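Local atomic coordinates of multisubunit Na+/H+ antiporter, G subunit (Anoxybacillus flavithermus, PDB entry 6Z16), a protein that probably takes part, as one small membrane subunit of a large multisubunit complex, in exchanging sodium ions for protons across the membrane. Residues 56-60 with 74-78; 37-41 with 93-97. All coordinates share one frame; numbering follows the deposited sequence.

Contact 1: residues 56-60 with 74-78; sequences LLGAF and LLLGI
Phe60 lays its ring against the branched end of Leu75, and this pairing fills one flank of the contact. Leu75 CD2 stands over the middle of the ring, 3.6 Å from the centroid of Phe60 and 10° off the ring normal, a CH-pi contact made over the face. Leu75 CD1 reaches the far rim of the same ring, 3.6 Å from Phe60 CZ, so both methyls of the fork are used. The Phe60 ring is carried across because its CG lies anti to the backbone N (chi1 172°), which swings the ring out from its own helix toward 74-78.

Closer to the backbones, Leu74 works with its two methyls in different directions: CD1 comes to 3.7 Å from Phe60 CA, while CD2 meets Leu56 CD2 at 3.8 Å. Leu56 and Ile78 run past one another in opposite senses, with Leu56 CB 3.7 Å from Ile78 CG1. The chain of Ile78 extends with CD1 anti to CA (chi2 167°), and that terminal methyl passes on to Leu57, which it crosses at about a right angle, Leu57 CD2 lying 3.7 Å away. The CD1 end of Leu56 lies near the Gly77 backbone.

Ala59 is small enough for Met50 of a neighbouring subunit to pack on it, and the same neighbouring subunit packs on Leu56 and Leu74 through its Ile61 and Leu58. The side chains that meet across the pair are all hydrocarbon. Branched aliphatic chains and one aromatic face suit predicted membrane-spanning helices, and their cohesion rests on apolar packing and dispersion forces, without charge or polar pairing.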
loop_
_atom_site.group_PDB
_atom_site.type_symbol
_atom_site.label_atom_id
_atom_site.label_comp_id
_atom_site.label_asym_id
_atom_site.label_seq_id
_atom_site.Cartn_x
_atom_site.Cartn_y
_atom_site.Cartn_z
ATOM N N LEU G 56 -16.444 23.284 -12.982
ATOM C CA LEU G 56 -15.620 22.089 -13.142
ATOM C C LEU G 56 -16.204 20.893 -12.399
ATOM O O LEU G 56 -16.094 19.760 -12.875
ATOM C CB LEU G 56 -14.193 22.359 -12.679
ATOM C CG LEU G 56 -13.371 23.336 -13.515
ATOM C CD1 LEU G 56 -12.016 23.573 -12.881
ATOM C CD2 LEU G 56 -13.235 22.837 -14.932
ATOM N N LEU G 57 -16.830 21.124 -11.236
ATOM C CA LEU G 57 -17.557 20.054 -10.555
ATOM C C LEU G 57 -18.727 19.554 -11.387
ATOM O O LEU G 57 -18.990 18.348 -11.427
ATOM C CB LEU G 57 -18.055 20.524 -9.189
ATOM C CG LEU G 57 -17.098 20.616 -8.005
ATOM C CD1 LEU G 57 -17.776 21.322 -6.854
ATOM C CD2 LEU G 57 -16.682 19.224 -7.584
ATOM N N GLY G 58 -19.428 20.463 -12.071
ATOM C CA GLY G 58 -20.513 20.037 -12.942
ATOM C C GLY G 58 -20.038 19.199 -14.115
ATOM O O GLY G 58 -20.648 18.179 -14.448
ATOM N N ALA G 59 -18.923 19.602 -14.737
ATOM C CA ALA G 59 -18.379 18.837 -15.860
ATOM C C ALA G 59 -17.847 17.480 -15.411
ATOM O O ALA G 59 -18.040 16.464 -16.102
ATOM C CB ALA G 59 -17.282 19.638 -16.556
ATOM N N PHE G 60 -17.183 17.461 -14.249
ATOM C CA PHE G 60 -16.706 16.233 -13.623
ATOM C C PHE G 60 -17.840 15.250 -13.368
ATOM O O PHE G 60 -17.752 14.075 -13.743
ATOM C CB PHE G 60 -15.987 16.595 -12.325
ATOM C CG PHE G 60 -15.609 15.423 -11.495
ATOM C CD1 PHE G 60 -14.577 14.592 -11.881
ATOM C CD2 PHE G 60 -16.280 15.159 -10.313
ATOM C CE1 PHE G 60 -14.234 13.504 -11.114
ATOM C CE2 PHE G 60 -15.941 14.077 -9.537
ATOM C CZ PHE G 60 -14.917 13.247 -9.936
ATOM N N LEU G 74 -9.845 16.854 -13.687
ATOM C CA LEU G 74 -10.751 17.907 -13.242
ATOM C C LEU G 74 -10.652 18.139 -11.745
ATOM O O LEU G 74 -10.696 19.286 -11.293
ATOM C CB LEU G 74 -12.178 17.554 -13.632
ATOM C CG LEU G 74 -12.407 17.725 -15.123
ATOM C CD1 LEU G 74 -13.711 17.111 -15.565
ATOM C CD2 LEU G 74 -12.406 19.206 -15.412
ATOM N N LEU G 75 -10.511 17.069 -10.963
ATOM C CA LEU G 75 -10.383 17.221 -9.518
ATOM C C LEU G 75 -9.074 17.901 -9.153
ATOM O O LEU G 75 -9.038 18.766 -8.264
ATOM C CB LEU G 75 -10.474 15.861 -8.842
ATOM C CG LEU G 75 -11.790 15.118 -9.031
ATOM C CD1 LEU G 75 -11.707 13.763 -8.371
ATOM C CD2 LEU G 75 -12.953 15.924 -8.485
ATOM N N LEU G 76 -7.996 17.550 -9.856
ATOM C CA LEU G 76 -6.735 18.228 -9.590
ATOM C C LEU G 76 -6.768 19.670 -10.073
ATOM O O LEU G 76 -6.132 20.539 -9.462
ATOM C CB LEU G 76 -5.563 17.469 -10.208
ATOM C CG LEU G 76 -4.950 16.401 -9.290
ATOM C CD1 LEU G 76 -4.587 17.024 -7.947
ATOM C CD2 LEU G 76 -5.803 15.150 -9.088
ATOM N N GLY G 77 -7.555 19.954 -11.114
ATOM C CA GLY G 77 -7.763 21.333 -11.521
ATOM C C GLY G 77 -8.519 22.146 -10.489
ATOM O O GLY G 77 -8.180 23.303 -10.237
ATOM N N ILE G 78 -9.549 21.550 -9.880
ATOM C CA ILE G 78 -10.318 22.223 -8.832
ATOM C C ILE G 78 -9.433 22.539 -7.632
ATOM O O ILE G 78 -9.442 23.666 -7.112
ATOM C CB ILE G 78 -11.530 21.365 -8.430
ATOM C CG1 ILE G 78 -12.532 21.305 -9.572
ATOM C CG2 ILE G 78 -12.209 21.918 -7.204
ATOM C CD1 ILE G 78 -13.585 20.262 -9.391
#

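Contact 2: residues 37-41 with 93-97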
loop_
_atom_site.group_PDB
_atom_site.type_symbol
_atom_site.label_atom_id
_atom_site.label_comp_id
_atom_site.label_asym_id
_atom_site.label_seq_id
_atom_site.Cartn_x
_atom_site.Cartn_y
_atom_site.Cartn_z
ATOM N N VAL G 37 -9.032 49.213 -6.802
ATOM C CA VAL G 37 -8.377 47.973 -7.215
ATOM C C VAL G 37 -8.609 46.863 -6.186
ATOM O O VAL G 37 -8.754 45.687 -6.548
ATOM C CB VAL G 37 -6.878 48.239 -7.484
ATOM C CG1 VAL G 37 -6.171 48.792 -6.254
ATOM C CG2 VAL G 37 -6.170 46.988 -7.984
ATOM N N TYR G 38 -8.746 47.220 -4.909
ATOM C CA TYR G 38 -8.819 46.216 -3.857
ATOM C C TYR G 38 -10.213 45.608 -3.755
ATOM O O TYR G 38 -10.353 44.403 -3.511
ATOM C CB TYR G 38 -8.417 46.851 -2.535
ATOM C CG TYR G 38 -7.103 47.569 -2.605
ATOM C CD1 TYR G 38 -5.908 46.874 -2.619
ATOM C CD2 TYR G 38 -7.058 48.952 -2.643
ATOM C CE1 TYR G 38 -4.701 47.540 -2.678
ATOM C CE2 TYR G 38 -5.858 49.625 -2.698
ATOM C CZ TYR G 38 -4.684 48.915 -2.717
ATOM O OH TYR G 38 -3.492 49.584 -2.774
ATOM N N THR G 39 -11.249 46.426 -3.947
ATOM C CA THR G 39 -12.613 45.916 -3.982
ATOM C C THR G 39 -12.822 44.993 -5.173
ATOM O O THR G 39 -13.504 43.961 -5.069
ATOM C CB THR G 39 -13.584 47.087 -4.035
ATOM O OG1 THR G 39 -13.343 47.830 -5.231
ATOM C CG2 THR G 39 -13.355 48.002 -2.854
ATOM N N ARG G 40 -12.225 45.342 -6.314
ATOM C CA ARG G 40 -12.244 44.457 -7.468
ATOM C C ARG G 40 -11.463 43.183 -7.201
ATOM O O ARG G 40 -11.838 42.124 -7.710
ATOM C CB ARG G 40 -11.687 45.185 -8.685
ATOM C CG ARG G 40 -12.572 46.302 -9.172
ATOM C CD ARG G 40 -11.840 47.186 -10.157
ATOM N NE ARG G 40 -12.603 48.397 -10.439
ATOM C CZ ARG G 40 -12.095 49.475 -11.019
ATOM N NH1 ARG G 40 -10.818 49.507 -11.354
ATOM N NH2 ARG G 40 -12.862 50.535 -11.235
ATOM N N SER G 41 -10.398 43.258 -6.394
ATOM C CA SER G 41 -9.659 42.057 -6.013
ATOM C C SER G 41 -10.533 41.103 -5.206
ATOM O O SER G 41 -10.572 39.901 -5.501
ATOM C CB SER G 41 -8.412 42.440 -5.222
ATOM O OG SER G 41 -7.541 43.245 -5.989
ATOM N N SER G 93 -2.524 42.577 -5.274
ATOM C CA SER G 93 -2.913 43.632 -4.346
ATOM C C SER G 93 -1.716 44.183 -3.582
ATOM O O SER G 93 -1.645 45.392 -3.334
ATOM C CB SER G 93 -3.976 43.114 -3.387
ATOM O OG SER G 93 -5.160 42.789 -4.090
ATOM N N ARG G 94 -0.749 43.330 -3.224
ATOM C CA ARG G 94 0.463 43.851 -2.598
ATOM C C ARG G 94 1.294 44.648 -3.596
ATOM O O ARG G 94 1.901 45.669 -3.236
ATOM C CB ARG G 94 1.305 42.726 -1.995
ATOM C CG ARG G 94 2.423 43.277 -1.117
ATOM C CD ARG G 94 3.322 42.243 -0.455
ATOM N NE ARG G 94 4.187 41.551 -1.400
ATOM C CZ ARG G 94 4.187 40.238 -1.583
ATOM N NH1 ARG G 94 3.381 39.473 -0.866
ATOM N NH2 ARG G 94 5.007 39.687 -2.465
ATOM N N ALA G 95 1.312 44.213 -4.861
ATOM C CA ALA G 95 2.039 44.946 -5.891
ATOM C C ALA G 95 1.398 46.295 -6.175
ATOM O O ALA G 95 2.102 47.263 -6.479
ATOM C CB ALA G 95 2.110 44.114 -7.168
ATOM N N ALA G 96 0.076 46.380 -6.060
ATOM C CA ALA G 96 -0.601 47.656 -6.231
ATOM C C ALA G 96 -0.406 48.556 -5.024
ATOM O O ALA G 96 -0.275 49.772 -5.178
ATOM C CB ALA G 96 -2.089 47.437 -6.492
ATOM N N TYR G 97 -0.386 47.986 -3.818
ATOM C CA TYR G 97 -0.219 48.807 -2.624
ATOM C C TYR G 97 1.188 49.370 -2.524
ATOM O O TYR G 97 1.370 50.512 -2.094
ATOM C CB TYR G 97 -0.547 48.007 -1.367
ATOM C CG TYR G 97 -0.490 48.833 -0.106
ATOM C CD1 TYR G 97 -1.522 49.697 0.221
ATOM C CD2 TYR G 97 0.595 48.759 0.751
ATOM C CE1 TYR G 97 -1.479 50.461 1.371
ATOM C CE2 TYR G 97 0.650 49.520 1.906
ATOM C CZ TYR G 97 -0.391 50.369 2.208
ATOM O OH TYR G 97 -0.354 51.128 3.350
#
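Tyr38 spans the space to helix 72-98, and its side chain can be followed outward atom by atom. CB leaves the helix with CG anti to the carbonyl carbon (chi1 -52°), a turn that leads the ring toward the other helix. Tyr38 CD1 comes to 4.3 Å from Ser93 CB. One step on, CE1 has Ser93 O at 3.8 Å, close to the ring plane and at its edge, and Tyr97 CB also lies near this atom. Val37 CG1 sits over the centre of one ring face. At the tip, OH stands 3.4 Å from Tyr97 CA and approaches the Tyr97 ring at its edge, near CD1. A long aromatic side chain ending in a hydroxyl suits this place, since it can pass Ser93 and Tyr97 and still hydrogen-bond to Val101 O, beyond both segments.

One turn on from Val37, Ser41 faces Ser93. Ser41 OG hydrogen-bonds back to Val37 O at 2.8 Å, tilted 35° from the carbonyl plane, while Ser41 N reaches that oxygen from the opposite face. Ser41 OG also lies 3.1 Å from Ser93 OG, which is hydrogen-bonded to Ala89 O. A valine replacing Ser41 would probably leave Val37 O with one bond fewer and crowd the Ser93 hydroxyl with methyl groups. At the other end, Ala96 CB lies 4.3 Å from Val37 CG1.

Neighbouring subunits pack around this contact: His131 of one meets the Tyr38 ring, and Asp29 of another forms a salt bridge with Arg40. The segments run at 177° to each other, joining the start of helix 37-66 to the end of helix 72-98 in an antiparallel helical hairpin whose middle is predicted to span the membrane.

Both contacts join helix 37-66 to helix 72-98, near opposite ends of the hairpin these helices form. Their centres lie 28 Å apart, with about 16 Å between nearest atoms, and fall on opposite sides of the chain's centre. In sequence the order is 37-41, 56-60, 74-78, 93-97, so contact 1 is nested inside contact 2: contact 1 lies next to the turn, with 13 residues between its segments, and contact 2 closes the outer end, with 51. The antiparallel helices are thus held together at two well-separated levels, hydrocarbon near the turn and partly polar at the far end, both within the family's sequence range.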